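Local structure of putative hexulose 6 phosphate synthase (Salmonella typhimurium, 3F4W) at residues D148-M153 against A160-A165; A118-L123 against L154-K159. The protein belongs to the orotidine 5'-phosphate decarboxylase / HUMPS family and folds as a closed eight-stranded beta/alpha barrel. One frame throughout, in Å; residues are numbered along the deposited sequence.

Contact 1. Residues D148-M153 against A160-A165; sequences DDLITM and ARIAVA
In this beta/alpha barrel, Leu150 and Met153 of helix 147-156 pack from outside onto Ile162 and Val164 of strand 161-165. Helix and strand run almost exactly antiparallel. Their short segments make an angle of 172°, and their axes come within 9.6 Å.

The interface is purely apolar. Leu150 and Met153 lie one helical turn apart, and Ile162 and Val164 are two residues apart on the strand. All four point toward the opposite segment, and all four are buried.

Leu150 reaches across with both branches. Its CG stands anti to the backbone N (chi1 -179°), which carries the forked end to the strand. Leu150 CD1 meets Ile162 CG2 at 3.9 Å. Leu150 CD2 lies 4.1 Å from Val164 CG2 and equally close to Val164 CG1, so this methyl abuts both branches of the valine. Leu150 and Val164 cross at about a right angle.

Met153 uses the middle of its chain. Met153 CG is 3.6 Å from Ile162 CD1, the shortest approach between the segments. The chain then bends at chi2 and chi3, and Met153 SD stays 3.7 Å from the same Ile162 CD1. Ile162 therefore serves both helix residues: CG2 touches Leu150 and Met153, while CD1 lies against Met153.

Other parts of the fold close around this layer. Leu150 also touches Leu179. Val164 packs on Val133 of the neighbouring strand 130-134. On the other side of strand 161-165, Ala163 points away from the helix and touches Val183 and Ile185 of strand 183-186. An apolar layer between an outer helix and the barrel strand that follows it is characteristic of the outer layer of a TIM barrel, where helices pack on the parallel strands.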
loop_
_atom_site.group_PDB
_atom_site.type_symbol
_atom_site.label_atom_id
_atom_site.label_comp_id
_atom_site.label_asym_id
_atom_site.label_seq_id
_atom_site.Cartn_x
_atom_site.Cartn_y
_atom_site.Cartn_z
ATOM N N ASP A 148 -1.715 15.205 18.355
ATOM C CA ASP A 148 -2.787 16.137 18.018
ATOM C C ASP A 148 -3.915 15.399 17.307
ATOM O O ASP A 148 -5.090 15.621 17.599
ATOM C CB ASP A 148 -2.282 17.305 17.164
ATOM C CG ASP A 148 -3.205 18.521 17.226
ATOM O OD1 ASP A 148 -4.283 18.431 17.849
ATOM O OD2 ASP A 148 -2.849 19.573 16.657
ATOM N N ASP A 149 -3.557 14.510 16.385
ATOM C CA ASP A 149 -4.559 13.709 15.685
ATOM C C ASP A 149 -5.282 12.749 16.632
ATOM O O ASP A 149 -6.476 12.504 16.479
ATOM C CB ASP A 149 -3.937 12.952 14.503
ATOM C CG ASP A 149 -3.704 13.848 13.292
ATOM O OD1 ASP A 149 -4.188 15.001 13.292
ATOM O OD2 ASP A 149 -3.044 13.396 12.334
ATOM N N LEU A 150 -4.564 12.212 17.616
ATOM C CA LEU A 150 -5.186 11.319 18.589
ATOM C C LEU A 150 -6.224 12.066 19.426
ATOM O O LEU A 150 -7.287 11.530 19.735
ATOM C CB LEU A 150 -4.141 10.672 19.503
ATOM C CG LEU A 150 -4.696 9.699 20.548
ATOM C CD1 LEU A 150 -5.486 8.584 19.881
ATOM C CD2 LEU A 150 -3.582 9.117 21.396
ATOM N N ILE A 151 -5.906 13.305 19.788
ATOM C CA ILE A 151 -6.825 14.145 20.550
ATOM C C ILE A 151 -8.134 14.358 19.795
ATOM O O ILE A 151 -9.217 14.191 20.352
ATOM C CB ILE A 151 -6.192 15.508 20.879
ATOM C CG1 ILE A 151 -5.006 15.324 21.826
ATOM C CG2 ILE A 151 -7.232 16.450 21.475
ATOM C CD1 ILE A 151 -4.206 16.588 22.051
ATOM N N THR A 152 -8.036 14.719 18.521
ATOM C CA THR A 152 -9.228 14.882 17.701
ATOM C C THR A 152 -9.987 13.567 17.563
ATOM O O THR A 152 -11.207 13.524 17.718
ATOM C CB THR A 152 -8.885 15.418 16.308
ATOM O OG1 THR A 152 -8.316 16.725 16.436
ATOM C CG2 THR A 152 -10.135 15.495 15.445
ATOM N N MET A 153 -9.260 12.493 17.274
ATOM C CA MET A 153 -9.880 11.183 17.139
ATOM C C MET A 153 -10.717 10.827 18.367
ATOM O O MET A 153 -11.864 10.402 18.245
ATOM C CB MET A 153 -8.821 10.103 16.895
ATOM C CG MET A 153 -9.387 8.698 16.903
ATOM S SD MET A 153 -10.503 8.408 15.519
ATOM C CE MET A 153 -9.323 8.081 14.210
ATOM N N ALA A 160 -15.655 3.288 17.763
ATOM C CA ALA A 160 -14.428 2.679 17.260
ATOM C C ALA A 160 -13.373 2.433 18.338
ATOM O O ALA A 160 -13.132 3.278 19.199
ATOM C CB ALA A 160 -13.841 3.523 16.129
ATOM N N ARG A 161 -12.764 1.253 18.282
ATOM C CA ARG A 161 -11.547 0.960 19.023
ATOM C C ARG A 161 -10.464 1.825 18.385
ATOM O O ARG A 161 -10.506 2.071 17.180
ATOM C CB ARG A 161 -11.214 -0.522 18.865
ATOM C CG ARG A 161 -10.165 -1.070 19.813
ATOM C CD ARG A 161 -9.916 -2.555 19.538
ATOM N NE ARG A 161 -8.878 -3.104 20.406
ATOM C CZ ARG A 161 -8.255 -4.260 20.197
ATOM N NH1 ARG A 161 -8.553 -5.009 19.140
ATOM N NH2 ARG A 161 -7.326 -4.666 21.048
ATOM N N ILE A 162 -9.507 2.302 19.176
ATOM C CA ILE A 162 -8.523 3.257 18.663
ATOM C C ILE A 162 -7.083 2.821 18.902
ATOM O O ILE A 162 -6.718 2.430 20.009
ATOM C CB ILE A 162 -8.707 4.655 19.289
ATOM C CG1 ILE A 162 -10.133 5.168 19.066
ATOM C CG2 ILE A 162 -7.682 5.635 18.724
ATOM C CD1 ILE A 162 -10.504 5.358 17.609
ATOM N N ALA A 163 -6.269 2.905 17.852
ATOM C CA ALA A 163 -4.835 2.662 17.956
ATOM C C ALA A 163 -4.074 3.940 17.623
ATOM O O ALA A 163 -4.610 4.840 16.977
ATOM C CB ALA A 163 -4.413 1.527 17.025
ATOM N N VAL A 164 -2.829 4.029 18.079
ATOM C CA VAL A 164 -2.003 5.189 17.765
ATOM C C VAL A 164 -0.548 4.804 17.489
ATOM O O VAL A 164 0.052 4.010 18.217
ATOM C CB VAL A 164 -2.091 6.282 18.863
ATOM C CG1 VAL A 164 -1.642 5.737 20.208
ATOM C CG2 VAL A 164 -1.275 7.502 18.465
ATOM N N ALA A 165 0.002 5.373 16.418
ATOM C CA ALA A 165 1.369 5.105 16.008
ATOM C C ALA A 165 2.027 6.389 15.523
ATOM O O ALA A 165 1.372 7.245 14.924
ATOM C CB ALA A 165 1.390 4.061 14.898
#

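Contact 2. Residues A118-L123 against L154-K159; sequences ARVRLL and LKVRRK
Val120 of helix 116-126 packs against Val156 and Arg157, where helix 147-156 ends. These helices are neighbours on the outside of the TIM barrel.

The tight part is small and apolar. Val156 CG1 sits 4.1 Å from Val120 CG1 and equally near Val120 CB, and the two valines cross obliquely. In Val156 this methyl lies anti to the backbone N (chi1 180°), on the side of helix 116-126. Val120 CG1 also rests 4.1 Å from Arg157 CA, so it meets main chain as well as side chain. Arg157 is the first residue to leave helical backbone angles, and its side chain leads away from helix 116-126. Its NH1 is hydrogen-bonded to Ala160 O, and Leu154 CD2 lies above one face of its guanidinium, toward the rim.

The outer side is looser. Exposed Arg121 joins in through its CG, 4.2 Å from Val156 CG1. Arg158 is exposed too, and its end comes nearer to helix 116-126. Polar ties follow after the helix: Glu124 OE1 accepts a hydrogen bond from Lys159 N, and Glu124 OE2 one from Arg158 N. The charged ends of the two arginines stay apart, with Arg121 NE 6.3 Å from Arg158 NH2.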
loop_
_atom_site.group_PDB
_atom_site.type_symbol
_atom_site.label_atom_id
_atom_site.label_comp_id
_atom_site.label_asym_id
_atom_site.label_seq_id
_atom_site.Cartn_x
_atom_site.Cartn_y
_atom_site.Cartn_z
ATOM N N ALA A 118 -14.622 14.596 9.799
ATOM C CA ALA A 118 -15.547 14.200 8.744
ATOM C C ALA A 118 -15.318 12.750 8.319
ATOM O O ALA A 118 -16.269 11.996 8.104
ATOM C CB ALA A 118 -15.428 15.136 7.548
ATOM N N ARG A 119 -14.052 12.360 8.213
ATOM C CA ARG A 119 -13.704 11.025 7.737
ATOM C C ARG A 119 -14.090 9.963 8.765
ATOM O O ARG A 119 -14.599 8.893 8.414
ATOM C CB ARG A 119 -12.207 10.950 7.416
ATOM C CG ARG A 119 -11.814 9.780 6.533
ATOM C CD ARG A 119 -12.544 9.840 5.201
ATOM N NE ARG A 119 -12.216 8.698 4.356
ATOM C CZ ARG A 119 -12.868 8.378 3.244
ATOM N NH1 ARG A 119 -13.894 9.110 2.837
ATOM N NH2 ARG A 119 -12.502 7.316 2.545
ATOM N N VAL A 120 -13.846 10.260 10.037
ATOM C CA VAL A 120 -14.220 9.349 11.114
ATOM C C VAL A 120 -15.727 9.107 11.138
ATOM O O VAL A 120 -16.175 7.970 11.270
ATOM C CB VAL A 120 -13.751 9.865 12.484
ATOM C CG1 VAL A 120 -14.307 8.994 13.598
ATOM C CG2 VAL A 120 -12.230 9.894 12.542
ATOM N N ARG A 121 -16.509 10.171 10.995
ATOM C CA ARG A 121 -17.962 10.033 10.998
ATOM C C ARG A 121 -18.390 9.126 9.855
ATOM O O ARG A 121 -19.215 8.230 10.024
ATOM C CB ARG A 121 -18.653 11.390 10.840
ATOM C CG ARG A 121 -18.310 12.429 11.892
ATOM C CD ARG A 121 -19.093 13.724 11.642
ATOM N NE ARG A 121 -18.483 14.868 12.314
ATOM C CZ ARG A 121 -17.877 15.869 11.683
ATOM N NH1 ARG A 121 -17.808 15.884 10.360
ATOM N NH2 ARG A 121 -17.347 16.862 12.377
ATOM N N LEU A 122 -17.814 9.374 8.687
ATOM C CA LEU A 122 -18.152 8.632 7.486
ATOM C C LEU A 122 -17.808 7.152 7.637
ATOM O O LEU A 122 -18.606 6.282 7.291
ATOM C CB LEU A 122 -17.417 9.235 6.288
ATOM C CG LEU A 122 -17.867 8.831 4.886
ATOM C CD1 LEU A 122 -17.338 9.815 3.853
ATOM C CD2 LEU A 122 -17.386 7.440 4.582
ATOM N N LEU A 123 -16.619 6.873 8.158
ATOM C CA LEU A 123 -16.129 5.500 8.237
ATOM C C LEU A 123 -16.876 4.675 9.273
ATOM O O LEU A 123 -17.179 3.501 9.048
ATOM C CB LEU A 123 -14.628 5.480 8.524
ATOM C CG LEU A 123 -13.778 6.140 7.438
ATOM C CD1 LEU A 123 -12.306 6.103 7.814
ATOM C CD2 LEU A 123 -14.023 5.478 6.084
ATOM N N LEU A 154 -10.139 11.003 19.551
ATOM C CA LEU A 154 -10.821 10.644 20.792
ATOM C C LEU A 154 -12.065 11.494 21.060
ATOM O O LEU A 154 -13.002 11.046 21.724
ATOM C CB LEU A 154 -9.853 10.719 21.976
ATOM C CG LEU A 154 -8.753 9.660 21.957
ATOM C CD1 LEU A 154 -7.763 9.861 23.097
ATOM C CD2 LEU A 154 -9.370 8.273 22.005
ATOM N N LYS A 155 -12.074 12.714 20.537
ATOM C CA LYS A 155 -13.222 13.598 20.702
ATOM C C LYS A 155 -14.346 13.254 19.724
ATOM O O LYS A 155 -15.523 13.405 20.045
ATOM C CB LYS A 155 -12.804 15.058 20.521
ATOM C CG LYS A 155 -11.722 15.518 21.481
ATOM C CD LYS A 155 -11.263 16.931 21.153
ATOM C CE LYS A 155 -12.257 17.965 21.648
ATOM N NZ LYS A 155 -12.202 18.099 23.126
ATOM N N VAL A 156 -13.979 12.781 18.536
ATOM C CA VAL A 156 -14.958 12.545 17.478
ATOM C C VAL A 156 -15.487 11.113 17.440
ATOM O O VAL A 156 -16.656 10.895 17.134
ATOM C CB VAL A 156 -14.395 12.903 16.088
ATOM C CG1 VAL A 156 -15.439 12.644 15.014
ATOM C CG2 VAL A 156 -13.938 14.353 16.059
ATOM N N ARG A 157 -14.632 10.139 17.742
ATOM C CA ARG A 157 -15.036 8.737 17.641
ATOM C C ARG A 157 -16.224 8.408 18.545
ATOM O O ARG A 157 -16.326 8.910 19.664
ATOM C CB ARG A 157 -13.855 7.796 17.918
ATOM C CG ARG A 157 -13.408 7.724 19.366
ATOM C CD ARG A 157 -14.140 6.636 20.145
ATOM N NE ARG A 157 -13.804 6.691 21.565
ATOM C CZ ARG A 157 -12.890 5.924 22.146
ATOM N NH1 ARG A 157 -12.228 5.023 21.435
ATOM N NH2 ARG A 157 -12.643 6.047 23.441
ATOM N N ARG A 158 -17.122 7.561 18.049
ATOM C CA ARG A 158 -18.300 7.158 18.810
ATOM C C ARG A 158 -18.122 5.795 19.468
ATOM O O ARG A 158 -18.319 5.647 20.674
ATOM C CB ARG A 158 -19.540 7.134 17.914
ATOM C CG ARG A 158 -19.999 8.505 17.455
ATOM C CD ARG A 158 -21.261 8.397 16.613
ATOM N NE ARG A 158 -21.617 9.667 15.987
ATOM C CZ ARG A 158 -22.649 9.828 15.164
ATOM N NH1 ARG A 158 -23.430 8.796 14.869
ATOM N NH2 ARG A 158 -22.899 11.020 14.636
ATOM N N LYS A 159 -17.749 4.802 18.669
ATOM C CA LYS A 159 -17.642 3.429 19.151
ATOM C C LYS A 159 -16.297 2.796 18.818
ATOM O O LYS A 159 -15.851 1.879 19.507
ATOM C CB LYS A 159 -18.760 2.567 18.561
ATOM C CG LYS A 159 -20.141 2.855 19.126
ATOM C CD LYS A 159 -21.164 1.867 18.581
ATOM C CE LYS A 159 -22.525 2.054 19.234
ATOM N NZ LYS A 159 -23.527 1.080 18.714
#

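In the fold
Both contacts use helix 147-156, and their centres are about 10 Å apart. Contact 1 joins the helix inward to strand 161-165. Contact 2 joins its C-terminal end to the neighbouring helix 116-126. Contact 1 is the deeper, about 12 Å from the chain centre to its own centre, against about 18 Å for contact 2. They meet through packing as well. Met153 SD lies 3.7 Å from Val120 CG2, and Arg157 NH1 packs 3.2 Å from Ile162 CG1. Glu124 spans the turn between them, accepting a hydrogen bond from Ala160 N as well as those from the two backbone amides in contact 2. Together they seat one outer helix against both barrel wall and neighbouring helix.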